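Local coordinates for probable enoyl-CoA hydratase/isomerase (Pseudomonas aeruginosa PAO1, PDB 5WYD), which belongs to the crotonase family, probably acts as an enoyl-CoA hydratase/isomerase with hydro-lyase activity, and is implicated in diffusible signal factor synthesis, at residues S44-G47 and L48-I52. The protein carries 1 engineered substitution. Numbering follows the deposited sequence.
Sequences SLIG and LRQLI
I46 lies between the side chains of R49 and Q50, just under and just over one turn further along helix 42-57, a worked example of i to i+3 and i to i+4 packing on the helix of a beta-alpha-beta crossover, here joining strands 27-32 and 63-68 of the crotonase fold. I46 runs side by side with each of them, pointing the same way. The two branches of I46 divide the work: CG1 rests 3.8 Å from NH2 of R49, and CG2 comes to 3.2 Å from NE2 of Q50, a close touch between a methyl and an amide nitrogen. CG2 also sits over one face of the R49 guanidinium. R49 leaves the backbone with CG anti to N, and its bend at chi3 (-25°) turns the guanidinium back alongside I46, where NH2 forms a salt bridge with E100 of helix 88-106. Q50 instead has CG beside its own N (chi1 -66°) and runs extended beyond it, laying the amide along the isoleucine. Beneath these side chains the i to i+4 backbone hydrogen bonds of the helix continue, with R49 N bonded to L45 O at 3.1 Å. L45 packs against F98 and A101 of helix 88-106, and elsewhere on the helix L51 touches V21 of strand 19-24. Around the I46 carbonyl, Q50 N donates an almost straight bond of 2.7 Å to I46 O, and CG of Q50 lies 3.2 Å from that same oxygen.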
ATOM      1  N   SER A  44     -15.606 -26.995 -16.795  1.00 70.06           N
ATOM      2  CA  SER A  44     -14.149 -26.992 -16.793  1.00 63.96           C
ATOM      3  C   SER A  44     -13.569 -26.105 -15.685  1.00 53.71           C
ATOM      4  O   SER A  44     -12.651 -26.521 -14.968  1.00 56.27           O
ATOM      5  CB  SER A  44     -13.656 -26.578 -18.182  1.00 58.94           C
ATOM      6  OG  SER A  44     -14.205 -25.338 -18.600  1.00 54.30           O
ATOM      7  N   LEU A  45     -14.109 -24.896 -15.504  1.00 48.66           N
ATOM      8  CA  LEU A  45     -13.537 -23.969 -14.529  1.00 45.53           C
ATOM      9  C   LEU A  45     -13.619 -24.485 -13.099  1.00 43.25           C
ATOM     10  O   LEU A  45     -12.660 -24.338 -12.331  1.00 35.84           O
ATOM     11  CB  LEU A  45     -14.219 -22.608 -14.627  1.00 51.99           C
ATOM     12  CG  LEU A  45     -13.936 -21.829 -15.908  1.00 39.68           C
ATOM     13  CD1 LEU A  45     -14.622 -20.505 -15.881  1.00 35.84           C
ATOM     14  CD2 LEU A  45     -12.465 -21.625 -16.014  1.00 36.66           C
ATOM     15  N   ILE A  46     -14.765 -25.034 -12.694  1.00 35.44           N
ATOM     16  CA  ILE A  46     -14.842 -25.545 -11.330  1.00 31.26           C
ATOM     17  C   ILE A  46     -13.860 -26.683 -11.148  1.00 38.43           C
ATOM     18  O   ILE A  46     -13.102 -26.715 -10.172  1.00 39.25           O
ATOM     19  CB  ILE A  46     -16.270 -25.991 -10.969  1.00 39.18           C
ATOM     20  CG1 ILE A  46     -17.225 -24.801 -10.915  1.00 34.89           C
ATOM     21  CG2 ILE A  46     -16.254 -26.696  -9.626  1.00 31.85           C
ATOM     22  CD1 ILE A  46     -18.663 -25.225 -10.760  1.00 48.28           C
ATOM     23  N   GLY A  47     -13.801 -27.598 -12.115  1.00 42.28           N
ATOM     24  CA  GLY A  47     -12.872 -28.694 -11.974  1.00 41.99           C
ATOM     25  C   GLY A  47     -11.468 -28.168 -11.793  1.00 39.66           C
ATOM     26  O   GLY A  47     -10.753 -28.587 -10.880  1.00 51.97           O
ATOM     27  N   LEU A  48     -11.116 -27.136 -12.563  1.00 31.99           N
ATOM     28  CA  LEU A  48      -9.770 -26.599 -12.487  1.00 26.86           C
ATOM     29  C   LEU A  48      -9.467 -26.134 -11.082  1.00 36.80           C
ATOM     30  O   LEU A  48      -8.478 -26.561 -10.481  1.00 32.34           O
ATOM     31  CB  LEU A  48      -9.619 -25.451 -13.459  1.00 32.33           C
ATOM     32  CG  LEU A  48      -8.238 -24.865 -13.253  1.00 34.41           C
ATOM     33  CD1 LEU A  48      -7.190 -25.930 -13.449  1.00 34.22           C
ATOM     34  CD2 LEU A  48      -8.051 -23.685 -14.194  1.00 28.42           C
ATOM     35  N   ARG A  49     -10.367 -25.340 -10.502  1.00 31.02           N
ATOM     36  CA  ARG A  49     -10.175 -24.955  -9.117  1.00 23.69           C
ATOM     37  C   ARG A  49     -10.106 -26.189  -8.235  1.00 29.73           C
ATOM     38  O   ARG A  49      -9.165 -26.369  -7.461  1.00 39.08           O
ATOM     39  CB  ARG A  49     -11.335 -24.098  -8.655  1.00 15.27           C
ATOM     40  CG  ARG A  49     -11.200 -23.742  -7.202  1.00 44.23           C
ATOM     41  CD  ARG A  49     -12.513 -23.364  -6.554  1.00 32.40           C
ATOM     42  NE  ARG A  49     -13.488 -22.858  -7.501  1.00 22.39           N
ATOM     43  CZ  ARG A  49     -14.785 -23.092  -7.384  1.00 35.40           C
ATOM     44  NH1 ARG A  49     -15.214 -23.832  -6.372  1.00 31.86           N
ATOM     45  NH2 ARG A  49     -15.644 -22.588  -8.265  1.00 37.40           N
ATOM     46  N   GLN A  50     -11.049 -27.095  -8.408  1.00 22.53           N
ATOM     47  CA  GLN A  50     -11.027 -28.285  -7.591  1.00 25.57           C
ATOM     48  C   GLN A  50      -9.770 -29.074  -7.846  1.00 30.86           C
ATOM     49  O   GLN A  50      -9.110 -29.521  -6.904  1.00 41.12           O
ATOM     50  CB  GLN A  50     -12.258 -29.116  -7.894  1.00 42.17           C
ATOM     51  CG  GLN A  50     -13.528 -28.447  -7.482  1.00 40.54           C
ATOM     52  CD  GLN A  50     -14.716 -29.279  -7.817  1.00 38.93           C
ATOM     53  OE1 GLN A  50     -14.603 -30.277  -8.511  1.00 37.24           O
ATOM     54  NE2 GLN A  50     -15.863 -28.903  -7.292  1.00 40.00           N
ATOM     55  N   LEU A  51      -9.374 -29.185  -9.107  1.00 23.88           N
ATOM     56  CA  LEU A  51      -8.204 -29.989  -9.392  1.00 28.97           C
ATOM     57  C   LEU A  51      -6.995 -29.423  -8.674  1.00 29.57           C
ATOM     58  O   LEU A  51      -6.305 -30.154  -7.955  1.00 38.67           O
ATOM     59  CB  LEU A  51      -8.008 -30.081 -10.896  1.00 27.43           C
ATOM     60  CG  LEU A  51      -6.885 -30.923 -11.452  1.00 45.35           C
ATOM     61  CD1 LEU A  51      -6.965 -32.304 -10.855  1.00 46.89           C
ATOM     62  CD2 LEU A  51      -7.214 -31.003 -12.928  1.00 49.53           C
ATOM     63  N   ILE A  52      -6.849 -28.096  -8.694  1.00 29.65           N
ATOM     64  CA  ILE A  52      -5.705 -27.453  -8.046  1.00 30.61           C
ATOM     65  C   ILE A  52      -5.676 -27.753  -6.562  1.00 28.18           C
ATOM     66  O   ILE A  52      -4.617 -28.039  -5.995  1.00 39.49           O
ATOM     67  CB  ILE A  52      -5.741 -25.943  -8.288  1.00 28.96           C
ATOM     68  CG1 ILE A  52      -5.630 -25.645  -9.766  1.00 33.52           C
ATOM     69  CG2 ILE A  52      -4.590 -25.294  -7.578  1.00 43.99           C
ATOM     70  CD1 ILE A  52      -4.307 -26.095 -10.351  1.00 26.75           C
TER